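Local coordinates for tRNA(Ile2) 2-agmatinylcytidine synthetase TiaS (Archaeoglobus fulgidus, PDB 6AGG), which uses ATP to attach agmatine to the wobble cytidine of the isoleucine tRNA that it modifies, forming 2-agmatinylcytidine and changing the codon read from AUG to AUA, at residues L42-P47 / R401-K406; I113-Q118 / N263-R268; I253-V258 / D290-S295. All blocks are in the same frame, centred on the assembly; numbering follows the deposited sequence.

How the interactions relate
Interaction 1 is the most central of the three and partly buried, lying near the middle of the chain where the end of a sheet strand meets a C-terminal loop; a cation-on-ring stack and leucine packing dominate it. Interaction 2, its centre about 12 Å from that of interaction 1, is a surface contact held by a salt bridge and a water. Asn-46 links the two, and both line the nucleotide analogue ACP. Interaction 3 is also at the surface, its centre about 14 Å from that of interaction 2, and combines a lysine-to-carbonyl hydrogen bond with an aromatic edge. Interactions 2 and 3 reach one sheet through neighbouring strands 252-254 and 265-273, whereas interactions 1 and 3 do not touch.

Interaction 1: L42-P47 / R401-K406; sequences LIRLNP and RRHLSK. With ACP (phosphomethylphosphonic acid adenylate ester), chain C.
The guanidinium of Arg-44 lies flat on the imidazole of His-403, with centres 3.7 Å apart and planes 16° from parallel. His-403 CG sits over the middle of the guanidinium, while Arg-44 NH1 is shifted toward the ring's rim, 3.3 Å from His-403 CD2. Arginine suits the place because its flat cation can cover a ring while its N-H bonds run in its own plane. A bend at chi2 (-57°) turns the Arg-44 chain so that its CD and guanidinium run along His-403, with CG packed beside CB of the histidine. Beside this stack, Leu-404 divides its branches: CD2 packs 3.7 Å from Arg-44 CB, and CD1 meets Pro-47 CD at 3.9 Å, the two side chains crossing at about a right angle. Arg-402, its chain bent at chi3, brings NH2 to 3.1 Å from Pro-47 O, which lies at the guanidinium edge.

Residues 42-44 end strand 35-44 of the mixed sheet to which the TCKD domain contributes, and residues 402-405 form a type I turn whose two central positions present His-403 and Leu-404 to the end of that strand and the loop that follows. Further out, His-403 ND1 is hydrogen-bonded to Arg-217, and bound agmatine lies about 5 Å from the histidine side chain. Leu-45 points away from the turn and places CD1 3.3 Å from C8 of the ACP adenine. Next to it, Asn-46 ND2 is hydrogen-bonded to the backbone oxygens of Asp-115 and Tyr-264.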
loop_
_atom_site.group_PDB
_atom_site.type_symbol
_atom_site.label_atom_id
_atom_site.label_comp_id
_atom_site.label_asym_id
_atom_site.label_seq_id
_atom_site.Cartn_x
_atom_site.Cartn_y
_atom_site.Cartn_z
ATOM N N LEU A 42 3.910 -1.021 -13.993
ATOM C CA LEU A 42 4.556 -0.586 -12.760
ATOM C C LEU A 42 4.249 -1.609 -11.675
ATOM O O LEU A 42 3.168 -1.605 -11.101
ATOM C CB LEU A 42 4.056 0.797 -12.334
ATOM C CG LEU A 42 4.948 1.725 -11.497
ATOM C CD1 LEU A 42 4.099 2.683 -10.647
ATOM C CD2 LEU A 42 5.964 0.980 -10.625
ATOM N N ILE A 43 5.213 -2.486 -11.421
ATOM C CA ILE A 43 5.080 -3.567 -10.455
ATOM C C ILE A 43 5.691 -3.248 -9.080
ATOM O O ILE A 43 6.916 -3.151 -8.928
ATOM C CB ILE A 43 5.735 -4.861 -10.996
ATOM C CG1 ILE A 43 5.218 -5.181 -12.406
ATOM C CG2 ILE A 43 5.530 -6.022 -10.011
ATOM C CD1 ILE A 43 3.703 -5.485 -12.457
ATOM N N ARG A 44 4.827 -3.111 -8.079
ATOM C CA ARG A 44 5.274 -2.938 -6.700
ATOM C C ARG A 44 5.782 -4.252 -6.118
ATOM O O ARG A 44 5.196 -5.314 -6.326
ATOM C CB ARG A 44 4.153 -2.369 -5.834
ATOM C CG ARG A 44 3.778 -0.947 -6.195
ATOM C CD ARG A 44 4.985 -0.019 -6.104
ATOM N NE ARG A 44 4.700 1.282 -6.698
ATOM C CZ ARG A 44 5.345 2.401 -6.394
ATOM N NH1 ARG A 44 6.314 2.383 -5.491
ATOM N NH2 ARG A 44 5.011 3.539 -6.987
ATOM N N LEU A 45 6.889 -4.172 -5.395
ATOM C CA LEU A 45 7.513 -5.365 -4.846
ATOM C C LEU A 45 7.480 -5.299 -3.329
ATOM O O LEU A 45 6.980 -4.323 -2.756
ATOM C CB LEU A 45 8.949 -5.510 -5.366
ATOM C CG LEU A 45 9.150 -5.351 -6.882
ATOM C CD1 LEU A 45 10.603 -5.508 -7.250
ATOM C CD2 LEU A 45 8.319 -6.354 -7.659
ATOM N N ASN A 46 7.996 -6.338 -2.681
ATOM C CA ASN A 46 7.923 -6.403 -1.235
ATOM C C ASN A 46 8.309 -5.050 -0.622
ATOM O O ASN A 46 9.429 -4.545 -0.827
ATOM C CB ASN A 46 8.775 -7.555 -0.706
ATOM C CG ASN A 46 8.766 -7.637 0.797
ATOM O OD1 ASN A 46 8.318 -6.715 1.477
ATOM N ND2 ASN A 46 9.274 -8.742 1.331
ATOM N N PRO A 47 7.361 -4.442 0.112
ATOM C CA PRO A 47 7.482 -3.079 0.650
ATOM C C PRO A 47 8.231 -2.939 1.978
ATOM O O PRO A 47 8.298 -1.833 2.510
ATOM C CB PRO A 47 6.025 -2.636 0.806
ATOM C CG PRO A 47 5.273 -3.894 0.997
ATOM C CD PRO A 47 5.996 -4.971 0.241
ATOM N N ARG A 401 -1.974 5.539 2.894
ATOM C CA ARG A 401 -2.052 4.301 2.123
ATOM C C ARG A 401 -0.697 3.873 1.562
ATOM O O ARG A 401 0.096 4.696 1.086
ATOM C CB ARG A 401 -3.082 4.408 0.990
ATOM C CG ARG A 401 -3.316 3.090 0.237
ATOM C CD ARG A 401 -4.804 2.702 0.188
ATOM N NE ARG A 401 -5.418 2.734 1.513
ATOM C CZ ARG A 401 -6.312 3.635 1.911
ATOM N NH1 ARG A 401 -6.729 4.582 1.082
ATOM N NH2 ARG A 401 -6.803 3.573 3.141
ATOM N N ARG A 402 -0.445 2.574 1.626
ATOM C CA ARG A 402 0.744 2.003 1.041
ATOM C C ARG A 402 0.416 1.483 -0.349
ATOM O O ARG A 402 -0.651 0.916 -0.566
ATOM C CB ARG A 402 1.322 0.913 1.946
ATOM C CG ARG A 402 1.833 1.475 3.271
ATOM C CD ARG A 402 2.459 0.424 4.170
ATOM N NE ARG A 402 3.847 0.125 3.818
ATOM C CZ ARG A 402 4.696 -0.520 4.617
ATOM N NH1 ARG A 402 4.303 -0.924 5.820
ATOM N NH2 ARG A 402 5.940 -0.757 4.221
ATOM N N HIS A 403 1.327 1.725 -1.292
ATOM C CA HIS A 403 1.128 1.370 -2.694
ATOM C C HIS A 403 0.330 0.060 -2.899
ATOM O O HIS A 403 -0.653 0.036 -3.632
ATOM C CB HIS A 403 2.477 1.313 -3.430
ATOM C CG HIS A 403 3.305 2.557 -3.287
ATOM N ND1 HIS A 403 2.904 3.785 -3.775
ATOM C CD2 HIS A 403 4.522 2.758 -2.726
ATOM C CE1 HIS A 403 3.830 4.688 -3.508
ATOM N NE2 HIS A 403 4.822 4.091 -2.874
ATOM N N LEU A 404 0.748 -1.026 -2.258
ATOM C CA LEU A 404 0.026 -2.297 -2.394
ATOM C C LEU A 404 -1.321 -2.389 -1.634
ATOM O O LEU A 404 -2.218 -3.129 -2.049
ATOM C CB LEU A 404 0.937 -3.470 -2.045
ATOM C CG LEU A 404 2.051 -3.657 -3.083
ATOM C CD1 LEU A 404 3.277 -4.331 -2.486
ATOM C CD2 LEU A 404 1.536 -4.418 -4.302
ATOM N N SER A 405 -1.465 -1.625 -0.553
ATOM C CA SER A 405 -2.665 -1.649 0.293
ATOM C C SER A 405 -4.018 -1.525 -0.442
ATOM O O SER A 405 -4.356 -0.474 -0.983
ATOM C CB SER A 405 -2.563 -0.579 1.385
ATOM O OG SER A 405 -1.503 -0.859 2.283
ATOM N N LYS A 406 -4.802 -2.596 -0.438
ATOM C CA LYS A 406 -6.098 -2.564 -1.115
ATOM C C LYS A 406 -7.140 -1.765 -0.324
ATOM O O LYS A 406 -7.458 -2.098 0.812
ATOM C CB LYS A 406 -6.601 -3.978 -1.410
ATOM C CG LYS A 406 -7.883 -4.000 -2.205
ATOM C CD LYS A 406 -8.129 -5.369 -2.764
ATOM C CE LYS A 406 -9.445 -5.416 -3.500
ATOM N NZ LYS A 406 -9.721 -6.788 -3.996
HETATM P PG ACP C . 11.549 4.747 -6.825
HETATM O O1G ACP C . 12.111 5.553 -8.076
HETATM O O2G ACP C . 12.100 6.161 -6.133
HETATM O O3G ACP C . 10.069 5.460 -7.396
HETATM P PB ACP C . 12.190 0.851 -6.229
HETATM O O1B ACP C . 11.210 0.690 -6.807
HETATM O O2B ACP C . 11.847 0.879 -4.877
HETATM C C3B ACP C . 11.951 2.794 -6.473
HETATM P PA ACP C . 14.945 0.800 -5.817
HETATM O O1A ACP C . 15.935 1.742 -5.857
HETATM O O2A ACP C . 14.885 0.104 -7.081
HETATM O O3A ACP C . 13.573 1.504 -5.524
HETATM O "O5'" ACP C . 15.364 -0.378 -4.578
HETATM C "C5'" ACP C . 14.951 -1.763 -4.843
HETATM C "C4'" ACP C . 16.024 -2.794 -5.033
HETATM O "O4'" ACP C . 15.692 -3.885 -4.245
HETATM C "C3'" ACP C . 16.001 -3.268 -6.435
HETATM O "O3'" ACP C . 17.320 -3.629 -6.792
HETATM C "C2'" ACP C . 15.184 -4.405 -6.425
HETATM O "O2'" ACP C . 15.498 -5.281 -7.526
HETATM C "C1'" ACP C . 15.400 -5.001 -5.181
HETATM N N9 ACP C . 14.225 -5.809 -4.695
HETATM C C8 ACP C . 12.944 -5.568 -4.975
HETATM N N7 ACP C . 12.197 -6.498 -4.329
HETATM C C5 ACP C . 13.022 -7.325 -3.632
HETATM C C6 ACP C . 12.808 -8.459 -2.792
HETATM N N6 ACP C . 11.562 -8.943 -2.535
HETATM N N1 ACP C . 13.906 -9.050 -2.251
HETATM C C2 ACP C . 15.147 -8.605 -2.478
HETATM N N3 ACP C . 15.360 -7.543 -3.263
HETATM C C4 ACP C . 14.326 -6.889 -3.850
#

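Interaction 2: I113-Q118 / N263-R268; sequences IKDVLQ and NYRSYR. With ACP (phosphomethylphosphonic acid adenylate ester), chain C; ACT (acetate ion), chain E.
Asp-115 and Arg-265 form a salt-bridged surface contact that joins the loop leaving helix 106-114, in the TCKD domain, to strand 265-273 of the OB-fold sheet. Asp-115 OD1 comes over the face of the guanidinium, 2.9 Å from Arg-265 NH2, and the carboxylate and guanidinium planes are 61° apart. The CB of Asp-115 points away from the strand, but with CG anti to its N (chi1 -152°) the carboxylate comes back toward the arginine. OD1 also accepts the N-H of Val-116, though the modelled length of that bond is doubtful. Val-116 suits its place as a short apolar branch whose CG2 packs on Tyr-264 CB; the same methyl lies 3.4 Å from Arg-265 NH1. Arg-265 CG, 3.6 Å from Lys-114 O, packs where the helix ends. A water links the backbones, donating to Lys-114 O (2.8 Å) and accepting from Ser-266 N (3.2 Å).

The same loop reads the adenine of ACP through its backbone: N6 donates to Asp-115 O at 3.0 Å, and Leu-117 N donates nearly straight (167°) to N1 at 2.9 Å. Replacing Arg-265 by alanine is likely to leave the Asp-115 carboxylate without its charge partner across the contact and Val-116 CG2 with less cover. Because no N-H points at OD1, the pairing is electrostatic rather than directional, and it probably restrains the carboxylate's rotation less than an in-plane, hydrogen-bonded pair would.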
loop_
_atom_site.group_PDB
_atom_site.type_symbol
_atom_site.label_atom_id
_atom_site.label_comp_id
_atom_site.label_asym_id
_atom_site.label_seq_id
_atom_site.Cartn_x
_atom_site.Cartn_y
_atom_site.Cartn_z
ATOM N N ILE A 113 7.554 -10.146 -4.377
ATOM C CA ILE A 113 6.508 -9.262 -3.884
ATOM C C ILE A 113 6.149 -9.614 -2.455
ATOM O O ILE A 113 5.827 -8.738 -1.657
ATOM C CB ILE A 113 5.255 -9.325 -4.755
ATOM C CG1 ILE A 113 5.612 -9.083 -6.219
ATOM C CG2 ILE A 113 4.211 -8.314 -4.261
ATOM C CD1 ILE A 113 4.426 -9.205 -7.185
ATOM N N LYS A 114 6.226 -10.903 -2.140
ATOM C CA LYS A 114 5.763 -11.410 -0.867
ATOM C C LYS A 114 6.918 -11.780 0.047
ATOM O O LYS A 114 6.758 -11.846 1.268
ATOM C CB LYS A 114 4.847 -12.628 -1.086
ATOM C CG LYS A 114 3.393 -12.295 -1.476
ATOM C CD LYS A 114 2.645 -13.559 -1.924
ATOM C CE LYS A 114 1.150 -13.326 -2.163
ATOM N NZ LYS A 114 0.818 -12.673 -3.474
ATOM N N ASP A 115 8.083 -12.008 -0.547
ATOM C CA ASP A 115 9.218 -12.579 0.176
ATOM C C ASP A 115 10.488 -11.728 0.005
ATOM O O ASP A 115 10.417 -10.532 -0.283
ATOM C CB ASP A 115 9.457 -14.008 -0.320
ATOM C CG ASP A 115 10.095 -14.898 0.721
ATOM O OD1 ASP A 115 11.216 -14.581 1.171
ATOM O OD2 ASP A 115 9.486 -15.934 1.068
ATOM N N VAL A 116 11.645 -12.359 0.183
ATOM C CA VAL A 116 12.938 -11.686 0.092
ATOM C C VAL A 116 13.908 -12.475 -0.790
ATOM O O VAL A 116 14.087 -13.679 -0.599
ATOM C CB VAL A 116 13.565 -11.528 1.492
ATOM C CG1 VAL A 116 15.052 -11.253 1.389
ATOM C CG2 VAL A 116 12.861 -10.432 2.273
ATOM N N LEU A 117 14.549 -11.798 -1.739
ATOM C CA LEU A 117 15.440 -12.469 -2.693
ATOM C C LEU A 117 16.905 -12.063 -2.578
ATOM O O LEU A 117 17.228 -10.963 -2.135
ATOM C CB LEU A 117 14.959 -12.238 -4.130
ATOM C CG LEU A 117 13.850 -13.177 -4.617
ATOM C CD1 LEU A 117 12.631 -12.401 -5.066
ATOM C CD2 LEU A 117 14.364 -14.051 -5.740
ATOM N N GLN A 118 17.787 -12.971 -2.984
ATOM C CA GLN A 118 19.211 -12.679 -3.081
ATOM C C GLN A 118 19.559 -12.476 -4.544
ATOM O O GLN A 118 18.870 -13.002 -5.425
ATOM C CB GLN A 118 20.037 -13.832 -2.519
ATOM C CG GLN A 118 20.087 -13.903 -1.001
ATOM C CD GLN A 118 20.150 -15.339 -0.496
ATOM O OE1 GLN A 118 19.160 -16.068 -0.552
ATOM N NE2 GLN A 118 21.315 -15.749 -0.004
ATOM N N ASN A 263 9.734 -11.196 10.183
ATOM C CA ASN A 263 9.990 -9.817 9.801
ATOM C C ASN A 263 10.326 -9.719 8.308
ATOM O O ASN A 263 10.995 -10.598 7.752
ATOM C CB ASN A 263 11.118 -9.236 10.646
ATOM C CG ASN A 263 10.627 -8.654 11.947
ATOM O OD1 ASN A 263 9.636 -7.927 11.977
ATOM N ND2 ASN A 263 11.315 -8.965 13.028
ATOM N N TYR A 264 9.841 -8.655 7.671
ATOM C CA TYR A 264 10.008 -8.440 6.233
ATOM C C TYR A 264 8.963 -9.208 5.402
ATOM O O TYR A 264 9.198 -9.588 4.247
ATOM C CB TYR A 264 11.456 -8.708 5.787
ATOM C CG TYR A 264 12.464 -7.792 6.468
ATOM C CD1 TYR A 264 12.284 -6.411 6.476
ATOM C CD2 TYR A 264 13.574 -8.310 7.133
ATOM C CE1 TYR A 264 13.195 -5.567 7.104
ATOM C CE2 TYR A 264 14.489 -7.477 7.766
ATOM C CZ TYR A 264 14.295 -6.106 7.748
ATOM O OH TYR A 264 15.202 -5.270 8.372
ATOM N N ARG A 265 7.800 -9.412 6.017
ATOM C CA ARG A 265 6.633 -9.992 5.359
ATOM C C ARG A 265 5.370 -9.280 5.815
ATOM O O ARG A 265 5.360 -8.589 6.838
ATOM C CB ARG A 265 6.501 -11.479 5.664
ATOM C CG ARG A 265 7.305 -12.398 4.774
ATOM C CD ARG A 265 8.750 -12.422 5.200
ATOM N NE ARG A 265 9.431 -13.625 4.742
ATOM C CZ ARG A 265 10.724 -13.679 4.452
ATOM N NH1 ARG A 265 11.471 -12.589 4.554
ATOM N NH2 ARG A 265 11.264 -14.820 4.051
ATOM N N SER A 266 4.299 -9.462 5.053
ATOM C CA SER A 266 3.042 -8.800 5.342
ATOM C C SER A 266 1.939 -9.849 5.410
ATOM O O SER A 266 1.985 -10.869 4.712
ATOM C CB SER A 266 2.740 -7.741 4.275
ATOM O OG SER A 266 3.835 -6.841 4.111
ATOM N N TYR A 267 0.946 -9.605 6.260
ATOM C CA TYR A 267 -0.037 -10.640 6.559
ATOM C C TYR A 267 -1.486 -10.192 6.640
ATOM O O TYR A 267 -1.787 -9.016 6.887
ATOM C CB TYR A 267 0.331 -11.341 7.864
ATOM C CG TYR A 267 1.697 -11.982 7.858
ATOM C CD1 TYR A 267 1.895 -13.242 7.298
ATOM C CD2 TYR A 267 2.789 -11.335 8.420
ATOM C CE1 TYR A 267 3.148 -13.831 7.293
ATOM C CE2 TYR A 267 4.041 -11.917 8.419
ATOM C CZ TYR A 267 4.219 -13.162 7.854
ATOM O OH TYR A 267 5.469 -13.738 7.860
ATOM N N ARG A 268 -2.368 -11.163 6.392
ATOM C CA ARG A 268 -3.755 -11.135 6.848
ATOM C C ARG A 268 -3.913 -12.215 7.914
ATOM O O ARG A 268 -3.833 -13.412 7.616
ATOM C CB ARG A 268 -4.728 -11.427 5.703
ATOM C CG ARG A 268 -6.163 -11.661 6.197
ATOM C CD ARG A 268 -7.159 -12.057 5.100
ATOM N NE ARG A 268 -6.834 -13.321 4.428
ATOM C CZ ARG A 268 -6.533 -14.466 5.040
ATOM N NH1 ARG A 268 -6.505 -14.539 6.365
ATOM N NH2 ARG A 268 -6.252 -15.543 4.321
HETATM P PG ACP C . 11.549 4.747 -6.825
HETATM O O1G ACP C . 12.111 5.553 -8.076
HETATM O O2G ACP C . 12.100 6.161 -6.133
HETATM O O3G ACP C . 10.069 5.460 -7.396
HETATM P PB ACP C . 12.190 0.851 -6.229
HETATM O O1B ACP C . 11.210 0.690 -6.807
HETATM O O2B ACP C . 11.847 0.879 -4.877
HETATM C C3B ACP C . 11.951 2.794 -6.473
HETATM P PA ACP C . 14.945 0.800 -5.817
HETATM O O1A ACP C . 15.935 1.742 -5.857
HETATM O O2A ACP C . 14.885 0.104 -7.081
HETATM O O3A ACP C . 13.573 1.504 -5.524
HETATM O "O5'" ACP C . 15.364 -0.378 -4.578
HETATM C "C5'" ACP C . 14.951 -1.763 -4.843
HETATM C "C4'" ACP C . 16.024 -2.794 -5.033
HETATM O "O4'" ACP C . 15.692 -3.885 -4.245
HETATM C "C3'" ACP C . 16.001 -3.268 -6.435
HETATM O "O3'" ACP C . 17.320 -3.629 -6.792
HETATM C "C2'" ACP C . 15.184 -4.405 -6.425
HETATM O "O2'" ACP C . 15.498 -5.281 -7.526
HETATM C "C1'" ACP C . 15.400 -5.001 -5.181
HETATM N N9 ACP C . 14.225 -5.809 -4.695
HETATM C C8 ACP C . 12.944 -5.568 -4.975
HETATM N N7 ACP C . 12.197 -6.498 -4.329
HETATM C C5 ACP C . 13.022 -7.325 -3.632
HETATM C C6 ACP C . 12.808 -8.459 -2.792
HETATM N N6 ACP C . 11.562 -8.943 -2.535
HETATM N N1 ACP C . 13.906 -9.050 -2.251
HETATM C C2 ACP C . 15.147 -8.605 -2.478
HETATM N N3 ACP C . 15.360 -7.543 -3.263
HETATM C C4 ACP C . 14.326 -6.889 -3.850
HETATM C C ACT E . -5.080 -13.362 1.214
HETATM O O ACT E . -5.515 -12.276 0.770
HETATM O OXT ACT E . -5.109 -13.480 2.457
HETATM C CH3 ACT E . -4.555 -14.454 0.320
HETATM O O HOH W 1 4.352 -10.676 2.116
#

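Interaction 3: I253-V258 / D290-S295; sequences IGEEEV and DTKFGS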
loop_
_atom_site.group_PDB
_atom_site.type_symbol
_atom_site.label_atom_id
_atom_site.label_comp_id
_atom_site.label_asym_id
_atom_site.label_seq_id
_atom_site.Cartn_x
_atom_site.Cartn_y
_atom_site.Cartn_z
ATOM N N ILE A 253 0.197 -12.164 2.912
ATOM C CA ILE A 253 0.201 -13.605 3.083
ATOM C C ILE A 253 -0.878 -14.039 4.081
ATOM O O ILE A 253 -0.928 -13.552 5.217
ATOM C CB ILE A 253 1.562 -14.059 3.608
ATOM C CG1 ILE A 253 2.672 -13.590 2.658
ATOM C CG2 ILE A 253 1.563 -15.575 3.870
ATOM C CD1 ILE A 253 4.075 -13.667 3.259
ATOM N N GLY A 254 -1.742 -14.952 3.648
ATOM C CA GLY A 254 -2.699 -15.581 4.539
ATOM C C GLY A 254 -2.032 -16.411 5.616
ATOM O O GLY A 254 -1.100 -17.170 5.347
ATOM N N GLU A 255 -2.524 -16.278 6.844
ATOM C CA GLU A 255 -2.054 -17.104 7.968
ATOM C C GLU A 255 -2.080 -18.630 7.740
ATOM O O GLU A 255 -1.234 -19.355 8.273
ATOM C CB GLU A 255 -2.845 -16.772 9.228
ATOM C CG GLU A 255 -4.325 -17.051 9.118
ATOM C CD GLU A 255 -5.098 -16.384 10.223
ATOM O OE1 GLU A 255 -4.978 -16.841 11.379
ATOM O OE2 GLU A 255 -5.810 -15.397 9.933
ATOM N N GLU A 256 -3.043 -19.116 6.962
ATOM C CA GLU A 256 -3.116 -20.546 6.657
ATOM C C GLU A 256 -1.929 -21.028 5.818
ATOM O O GLU A 256 -1.712 -22.240 5.659
ATOM C CB GLU A 256 -4.448 -20.896 5.972
ATOM C CG GLU A 256 -4.757 -20.061 4.742
ATOM C CD GLU A 256 -4.938 -18.575 5.052
ATOM O OE1 GLU A 256 -4.868 -18.186 6.241
ATOM O OE2 GLU A 256 -5.151 -17.794 4.096
ATOM N N GLU A 257 -1.150 -20.070 5.309
ATOM C CA GLU A 257 -0.035 -20.369 4.409
ATOM C C GLU A 257 1.296 -20.627 5.107
ATOM O O GLU A 257 2.218 -21.158 4.492
ATOM C CB GLU A 257 0.153 -19.242 3.401
ATOM C CG GLU A 257 -1.083 -18.910 2.590
ATOM C CD GLU A 257 -0.833 -17.780 1.612
ATOM O OE1 GLU A 257 -1.734 -16.932 1.429
ATOM O OE2 GLU A 257 0.268 -17.745 1.028
ATOM N N VAL A 258 1.394 -20.285 6.387
ATOM C CA VAL A 258 2.700 -20.214 7.030
ATOM C C VAL A 258 2.761 -20.816 8.435
ATOM O O VAL A 258 1.760 -20.854 9.151
ATOM C CB VAL A 258 3.185 -18.752 7.088
ATOM C CG1 VAL A 258 2.501 -18.018 8.236
ATOM C CG2 VAL A 258 4.699 -18.697 7.218
ATOM N N ASP A 290 -4.064 -12.867 20.309
ATOM C CA ASP A 290 -3.678 -14.271 20.295
ATOM C C ASP A 290 -3.960 -14.872 18.923
ATOM O O ASP A 290 -5.017 -14.637 18.341
ATOM C CB ASP A 290 -4.415 -15.048 21.388
ATOM C CG ASP A 290 -3.764 -16.390 21.690
ATOM O OD1 ASP A 290 -4.458 -17.430 21.582
ATOM O OD2 ASP A 290 -2.560 -16.400 22.043
ATOM N N THR A 291 -3.008 -15.640 18.406
ATOM C CA THR A 291 -3.128 -16.207 17.068
ATOM C C THR A 291 -2.526 -17.600 17.039
ATOM O O THR A 291 -1.940 -18.044 18.027
ATOM C CB THR A 291 -2.391 -15.348 16.037
ATOM O OG1 THR A 291 -0.982 -15.408 16.296
ATOM C CG2 THR A 291 -2.863 -13.894 16.112
ATOM N N LYS A 292 -2.659 -18.287 15.907
ATOM C CA LYS A 292 -2.121 -19.637 15.797
ATOM C C LYS A 292 -0.615 -19.591 16.012
ATOM O O LYS A 292 0.036 -20.625 16.161
ATOM C CB LYS A 292 -2.470 -20.263 14.445
ATOM C CG LYS A 292 -2.204 -19.355 13.257
ATOM C CD LYS A 292 -2.606 -19.989 11.923
ATOM C CE LYS A 292 -1.809 -21.252 11.627
ATOM N NZ LYS A 292 -1.891 -21.608 10.179
ATOM N N PHE A 293 -0.083 -18.370 16.044
ATOM C CA PHE A 293 1.347 -18.128 16.201
ATOM C C PHE A 293 1.677 -17.491 17.553
ATOM O O PHE A 293 2.768 -16.943 17.736
ATOM C CB PHE A 293 1.864 -17.208 15.088
ATOM C CG PHE A 293 1.310 -17.521 13.723
ATOM C CD1 PHE A 293 1.806 -18.583 12.983
ATOM C CD2 PHE A 293 0.303 -16.739 13.173
ATOM C CE1 PHE A 293 1.300 -18.870 11.731
ATOM C CE2 PHE A 293 -0.205 -17.019 11.918
ATOM C CZ PHE A 293 0.296 -18.087 11.196
ATOM N N GLY A 294 0.736 -17.549 18.492
ATOM C CA GLY A 294 0.943 -16.967 19.808
ATOM C C GLY A 294 0.700 -15.466 19.849
ATOM O O GLY A 294 0.147 -14.898 18.908
ATOM N N SER A 295 1.108 -14.824 20.942
ATOM C CA SER A 295 0.904 -13.385 21.094
ATOM C C SER A 295 1.624 -12.581 19.994
ATOM O O SER A 295 2.750 -12.907 19.601
ATOM C CB SER A 295 1.345 -12.926 22.487
ATOM O OG SER A 295 0.788 -11.662 22.811
#
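Lys-292 supplies the hydrogen bond of this contact, its NZ donating to Glu-255 O at 3.0 Å. The ammonium approaches at a C=O...N angle of 124° and lies 45° out of the carbonyl plane, so it does not sit on a lone pair. Lysine suits the spot because its long chain reaches across, and the bend at chi3 (-62°) turns NZ toward Glu-255 O. The carboxylates nearby find other partners: Glu-255 OE2 accepts from Arg-270 N, and Glu-256 is salt-bridged to Arg-268.

Aromatic and apolar contacts centre on Phe-293. Its ring turns an edge to two backbone oxygens, with CZ 3.5 Å from Glu-255 O and CE1 3.3 Å from Val-258 O; the weakly positive C-H rim of a phenylalanine fits such a place. Val-258 CG1 touches CZ of Phe-293 at 3.7 Å, and Glu-255 CB lies 3.8 Å from CE2 of that ring. Lys-292 CG rests over one ring face.

Bonds within each segment shape the partners. A type I turn runs from Thr-291 to Gly-294, where Thr-291 OG1 donates to Gly-294 O in the carbonyl plane. Across the contact, the Glu-257 N to Gly-254 O bond ties the short 3-10 segment 255-257 to the end of the strand.

The turn closes the hairpin of strands 285-291 and 294-300 in the OB fold. It meets the chain just after strand 252-254, which runs parallel to strand 265-273, itself the antiparallel neighbour of strand 285-291.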